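PDB 7C6C: chitosanase from Bacillus subtilis subsp. subtilis str. 168, which hydrolyses internal beta-1,4 linkages between glucosamine units of partly acetylated chitosan as a family 46 glycoside hydrolase. Local coordinates for residues R10-T15 and C41-F46; S16-G21 and M140-I145. All coordinates share one frame; numbering follows the deposited sequence. Where two conformers were deposited one is given.

Contact 1: residues R10-T15 and C41-F46; sequences RAEQLT and CGRAGF
Glu12, on a helical turn of residues 10-15, reaches across to Arg43 on the type I beta turn from Gly42 to Gly45, which the Gly45 N to Gly42 O bond closes. The two side chains carry the contact and meet through their charged ends. Arg43 NH2 donates to Glu12 OE2 at 3.0 Å, with an N-H...O angle of 153°, and the pair is a salt bridge. The oxygen lies near the guanidinium plane, at its edge. The nitrogen, by contrast, stands well above the carboxylate plane, and the two planes are 76° apart. Arg43 gets there by a bend at chi3 (-68°), while Glu12 is extended beyond CG. Water 1 adds a second link. It donates to Glu12 OE1 at 2.9 Å and accepts from Arg43 NH1 at 2.9 Å. Glu12 OE2 is also gripped by the Tyr141 hydroxyl and by Lys8, so several polar groups hold this carboxylate and would probably favour its charged form. Arg43 NH1 has a further salt bridge to Asp111. The pair thus joins helix 5-20 to the turn between strands 39-41 and 46-47, with helix 134-147 beside it through Tyr141 and helix 104-128 through Asp111.

Contact 2: residues S16-G21 and M140-I145; sequences SIFENG and MYDTVI
Phe18 turns the edge of its ring to the carboxylate of Asp142, while Tyr236 meets the same ring with the planes at about 45°. The closest approach is Phe18 CD2 to Asp142 OD1, at 3.4 Å. OD1 lies in the ring plane, where the slightly positive rim of C-H groups faces an anionic oxygen. The carboxylate itself is steeply turned, its plane 72° from that of the ring. Asp142 OD2 is 3.7 Å from the same Phe18 CD2. Asp142 is sent toward the ring by chi1 of -175°, which sets CG opposite the backbone N. No hydrogen bond crosses between the two segments. The carboxylate is instead held by Thr15 OG1 and Arg210 at OD1 and by Arg188 at OD2, partners that restrain its rotation and would offset the charge of a buried carboxylate. The two segments are turns of helix 5-20 and helix 134-147, packed together in the helical core of a family 46 chitosanase, a member of the lysozyme clan. Helix 5-20 brings the predicted proton donor, Glu19, to this interface near its C-terminal end. Glu19 points its CB toward the other helix. In one of its two conformers, its OE2 comes to 4.3 Å from Ile145 CG2, a loose van der Waals approach. In that conformer Glu19 OE2 also lies 5.1 Å from Asp142 OD1. Arg210 makes a salt bridge to each of these oxygens, which is consistent with Asp142 acting as a second-shell residue that positions Arg210 beside Glu19.

Overall arrangement
From the N terminus the chain first runs through helix 5-20, which supplies one segment to each contact. Contact 1 closes the shorter loop, when the chain comes back to 10-15 at 41-46 after strand 30-32 and most of strand 39-41. Contact 2 closes a much longer one, from 16-21 to 140-145, past the whole three-stranded sheet and several helices. The two loops cross, since the segments alternate along the chain. Their centres are about 5 Å apart, and they touch directly where Ala44 O packs on Ile145 CG2. Together they tie helix 5-20 to the turn between strands 39-41 and 46-47 and to helix 134-147.

Contact 1: residues R10-T15 and C41-F46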
loop_
_atom_site.group_PDB
_atom_site.type_symbol
_atom_site.label_atom_id
_atom_site.label_comp_id
_atom_site.label_asym_id
_atom_site.label_seq_id
_atom_site.Cartn_x
_atom_site.Cartn_y
_atom_site.Cartn_z
ATOM N N ARG A 10 -3.236 -2.129 13.475
ATOM C CA ARG A 10 -2.707 -3.455 13.167
ATOM C C ARG A 10 -2.538 -3.646 11.666
ATOM O O ARG A 10 -1.520 -4.187 11.211
ATOM C CB ARG A 10 -3.611 -4.533 13.769
ATOM C CG ARG A 10 -3.622 -4.499 15.281
ATOM C CD ARG A 10 -4.453 -5.600 15.909
ATOM N NE ARG A 10 -4.399 -5.449 17.359
ATOM C CZ ARG A 10 -5.452 -5.278 18.148
ATOM N NH1 ARG A 10 -6.682 -5.298 17.649
ATOM N NH2 ARG A 10 -5.261 -5.099 19.446
ATOM N N ALA A 11 -3.534 -3.217 10.883
ATOM C CA ALA A 11 -3.429 -3.303 9.429
ATOM C C ALA A 11 -2.213 -2.543 8.925
ATOM O O ALA A 11 -1.492 -3.019 8.036
ATOM C CB ALA A 11 -4.697 -2.744 8.789
ATOM N N GLU A 12 -1.973 -1.354 9.480
ATOM C CA GLU A 12 -0.846 -0.536 9.045
ATOM C C GLU A 12 0.489 -1.135 9.474
ATOM O O GLU A 12 1.482 -1.023 8.743
ATOM C CB GLU A 12 -1.027 0.896 9.552
ATOM C CG GLU A 12 -2.204 1.567 8.871
ATOM C CD GLU A 12 -2.615 2.901 9.462
ATOM O OE1 GLU A 12 -2.278 3.182 10.630
ATOM O OE2 GLU A 12 -3.296 3.672 8.748
ATOM N N GLN A 13 0.544 -1.765 10.648
ATOM C CA GLN A 13 1.785 -2.403 11.071
ATOM C C GLN A 13 2.092 -3.641 10.240
ATOM O O GLN A 13 3.266 -3.939 9.979
ATOM C CB GLN A 13 1.756 -2.682 12.572
ATOM C CG GLN A 13 1.764 -1.390 13.364
ATOM C CD GLN A 13 1.876 -1.611 14.850
ATOM O OE1 GLN A 13 2.022 -2.745 15.313
ATOM N NE2 GLN A 13 1.805 -0.526 15.614
ATOM N N LEU A 14 1.056 -4.357 9.784
ATOM C CA LEU A 14 1.268 -5.430 8.816
ATOM C C LEU A 14 1.865 -4.879 7.524
ATOM O O LEU A 14 2.906 -5.356 7.049
ATOM C CB LEU A 14 -0.050 -6.159 8.539
ATOM C CG LEU A 14 -0.544 -7.053 9.679
ATOM C CD1 LEU A 14 -2.014 -7.392 9.498
ATOM C CD2 LEU A 14 0.309 -8.311 9.773
ATOM N N THR A 15 1.242 -3.837 6.963
ATOM C CA THR A 15 1.781 -3.219 5.754
ATOM C C THR A 15 3.212 -2.751 5.970
ATOM O O THR A 15 4.064 -2.920 5.091
ATOM C CB THR A 15 0.885 -2.065 5.309
ATOM O OG1 THR A 15 -0.382 -2.596 4.900
ATOM C CG2 THR A 15 1.505 -1.290 4.162
ATOM N N CYS A 41 8.692 6.064 -1.684
ATOM C CA CYS A 41 8.921 7.003 -0.594
ATOM C C CYS A 41 7.894 6.876 0.525
ATOM O O CYS A 41 6.691 6.768 0.273
ATOM C CB CYS A 41 8.832 8.439 -1.122
ATOM S SG CYS A 41 9.786 8.795 -2.609
ATOM N N GLY A 42 8.373 6.976 1.765
ATOM C CA GLY A 42 7.464 7.182 2.877
ATOM C C GLY A 42 6.547 6.011 3.197
ATOM O O GLY A 42 6.751 4.871 2.769
ATOM N N ARG A 43 5.502 6.328 3.971
ATOM C CA ARG A 43 4.720 5.282 4.628
ATOM C C ARG A 43 3.999 4.385 3.636
ATOM O O ARG A 43 3.824 3.194 3.897
ATOM C CB ARG A 43 3.730 5.884 5.633
ATOM C CG ARG A 43 2.691 6.834 5.050
ATOM C CD ARG A 43 1.532 7.084 6.005
ATOM N NE ARG A 43 0.747 5.870 6.179
ATOM C CZ ARG A 43 -0.150 5.690 7.144
ATOM N NH1 ARG A 43 -0.391 6.658 8.017
ATOM N NH2 ARG A 43 -0.804 4.540 7.241
ATOM N N ALA A 44 3.543 4.937 2.516
ATOM C CA ALA A 44 2.758 4.185 1.554
ATOM C C ALA A 44 3.567 3.742 0.351
ATOM O O ALA A 44 2.991 3.221 -0.609
ATOM C CB ALA A 44 1.555 5.009 1.096
ATOM N N GLY A 45 4.878 3.952 0.362
ATOM C CA GLY A 45 5.610 3.760 -0.875
ATOM C C GLY A 45 5.081 4.647 -1.979
ATOM O O GLY A 45 4.865 4.181 -3.104
ATOM N N PHE A 46 4.826 5.916 -1.663
ATOM C CA PHE A 46 4.452 6.884 -2.686
ATOM C C PHE A 46 5.562 6.958 -3.731
ATOM O O PHE A 46 6.737 7.068 -3.381
ATOM C CB PHE A 46 4.317 8.272 -2.051
ATOM C CG PHE A 46 3.430 8.350 -0.819
ATOM C CD1 PHE A 46 2.050 8.444 -0.934
ATOM C CD2 PHE A 46 3.996 8.452 0.453
ATOM C CE1 PHE A 46 1.259 8.580 0.191
ATOM C CE2 PHE A 46 3.198 8.591 1.571
ATOM C CZ PHE A 46 1.831 8.655 1.439
HETATM O O HOH W 1 -1.701 5.971 10.460
#

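Contact 2: residues S16-G21 and M140-I145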
loop_
_atom_site.group_PDB
_atom_site.type_symbol
_atom_site.label_atom_id
_atom_site.label_comp_id
_atom_site.label_asym_id
_atom_site.label_seq_id
_atom_site.Cartn_x
_atom_site.Cartn_y
_atom_site.Cartn_z
ATOM N N SER A 16 3.502 -2.195 7.148
ATOM C CA SER A 16 4.849 -1.724 7.433
ATOM C C SER A 16 5.861 -2.870 7.399
ATOM O O SER A 16 6.984 -2.698 6.911
ATOM C CB SER A 16 4.853 -1.007 8.780
ATOM O OG SER A 16 6.105 -0.406 9.049
ATOM N N ILE A 17 5.492 -4.047 7.915
ATOM C CA ILE A 17 6.370 -5.208 7.782
ATOM C C ILE A 17 6.609 -5.511 6.310
ATOM O O ILE A 17 7.747 -5.724 5.868
ATOM C CB ILE A 17 5.770 -6.431 8.497
ATOM C CG1 ILE A 17 5.761 -6.218 10.012
ATOM C CG2 ILE A 17 6.535 -7.700 8.102
ATOM C CD1 ILE A 17 4.891 -7.227 10.746
ATOM N N PHE A 18 5.526 -5.535 5.527
ATOM C CA PHE A 18 5.638 -5.914 4.124
ATOM C C PHE A 18 6.480 -4.919 3.339
ATOM O O PHE A 18 7.202 -5.312 2.421
ATOM C CB PHE A 18 4.250 -6.039 3.492
ATOM C CG PHE A 18 3.306 -6.943 4.241
ATOM C CD1 PHE A 18 3.765 -8.046 4.967
ATOM C CD2 PHE A 18 1.945 -6.690 4.210
ATOM C CE1 PHE A 18 2.868 -8.873 5.647
ATOM C CE2 PHE A 18 1.047 -7.509 4.885
ATOM C CZ PHE A 18 1.510 -8.599 5.603
ATOM N N GLU A 19 6.417 -3.638 3.688
ATOM C CA GLU A 19 7.142 -2.607 2.954
ATOM C C GLU A 19 8.578 -2.444 3.437
ATOM O O GLU A 19 9.489 -2.247 2.624
ATOM C CB GLU A 19 6.413 -1.263 3.068
ATOM C CG GLU A 19 4.964 -1.294 2.609
ATOM C CD GLU A 19 4.822 -1.268 1.102
ATOM O OE1 GLU A 19 5.423 -0.379 0.464
ATOM O OE2 GLU A 19 4.117 -2.143 0.557
ATOM N N ASN A 20 8.798 -2.506 4.749
ATOM C CA ASN A 20 10.071 -2.103 5.322
ATOM C C ASN A 20 10.640 -3.057 6.358
ATOM O O ASN A 20 11.688 -2.749 6.930
ATOM C CB ASN A 20 9.959 -0.705 5.953
ATOM C CG ASN A 20 9.560 0.356 4.952
ATOM O OD1 ASN A 20 8.436 0.852 4.980
ATOM N ND2 ASN A 20 10.479 0.705 4.058
ATOM N N GLY A 21 9.988 -4.182 6.642
ATOM C CA GLY A 21 10.572 -5.135 7.568
ATOM C C GLY A 21 10.566 -4.679 9.008
ATOM O O GLY A 21 11.418 -5.109 9.793
ATOM N N MET A 140 -7.709 -5.464 1.878
ATOM C CA MET A 140 -7.972 -4.476 0.831
ATOM C C MET A 140 -7.057 -3.267 0.969
ATOM O O MET A 140 -6.532 -2.759 -0.030
ATOM C CB MET A 140 -9.435 -4.019 0.863
ATOM C CG MET A 140 -10.474 -5.110 0.641
ATOM S SD MET A 140 -10.293 -6.072 -0.875
ATOM C CE MET A 140 -9.726 -7.631 -0.188
ATOM N N TYR A 141 -6.864 -2.795 2.202
ATOM C CA TYR A 141 -6.015 -1.637 2.464
ATOM C C TYR A 141 -4.581 -1.905 2.011
ATOM O O TYR A 141 -3.977 -1.093 1.297
ATOM C CB TYR A 141 -6.091 -1.355 3.967
ATOM C CG TYR A 141 -5.481 -0.085 4.521
ATOM C CD1 TYR A 141 -5.019 0.945 3.707
ATOM C CD2 TYR A 141 -5.382 0.080 5.899
ATOM C CE1 TYR A 141 -4.473 2.098 4.257
ATOM C CE2 TYR A 141 -4.845 1.214 6.453
ATOM C CZ TYR A 141 -4.389 2.221 5.629
ATOM O OH TYR A 141 -3.860 3.367 6.177
ATOM N N ASP A 142 -4.024 -3.055 2.398
ATOM C CA ASP A 142 -2.674 -3.396 1.963
ATOM C C ASP A 142 -2.604 -3.523 0.447
ATOM O O ASP A 142 -1.618 -3.109 -0.178
ATOM C CB ASP A 142 -2.220 -4.701 2.609
ATOM C CG ASP A 142 -0.787 -5.024 2.272
ATOM O OD1 ASP A 142 0.099 -4.290 2.749
ATOM O OD2 ASP A 142 -0.550 -5.985 1.509
ATOM N N THR A 143 -3.648 -4.093 -0.162
ATOM C CA THR A 143 -3.640 -4.314 -1.603
ATOM C C THR A 143 -3.583 -2.998 -2.365
ATOM O O THR A 143 -2.807 -2.855 -3.314
ATOM C CB THR A 143 -4.870 -5.123 -2.024
ATOM O OG1 THR A 143 -4.847 -6.397 -1.371
ATOM C CG2 THR A 143 -4.881 -5.354 -3.532
ATOM N N VAL A 144 -4.399 -2.018 -1.969
ATOM C CA VAL A 144 -4.399 -0.772 -2.731
ATOM C C VAL A 144 -3.067 -0.047 -2.588
ATOM O O VAL A 144 -2.608 0.612 -3.527
ATOM C CB VAL A 144 -5.624 0.107 -2.397
ATOM C CG1 VAL A 144 -5.482 0.774 -1.041
ATOM C CG2 VAL A 144 -5.838 1.163 -3.479
ATOM N N ILE A 145 -2.410 -0.178 -1.436
ATOM C CA ILE A 145 -1.118 0.469 -1.249
ATOM C C ILE A 145 -0.090 -0.094 -2.219
ATOM O O ILE A 145 0.699 0.656 -2.807
ATOM C CB ILE A 145 -0.668 0.372 0.221
ATOM C CG1 ILE A 145 -1.488 1.336 1.083
ATOM C CG2 ILE A 145 0.823 0.658 0.345
ATOM C CD1 ILE A 145 -1.330 1.123 2.550
#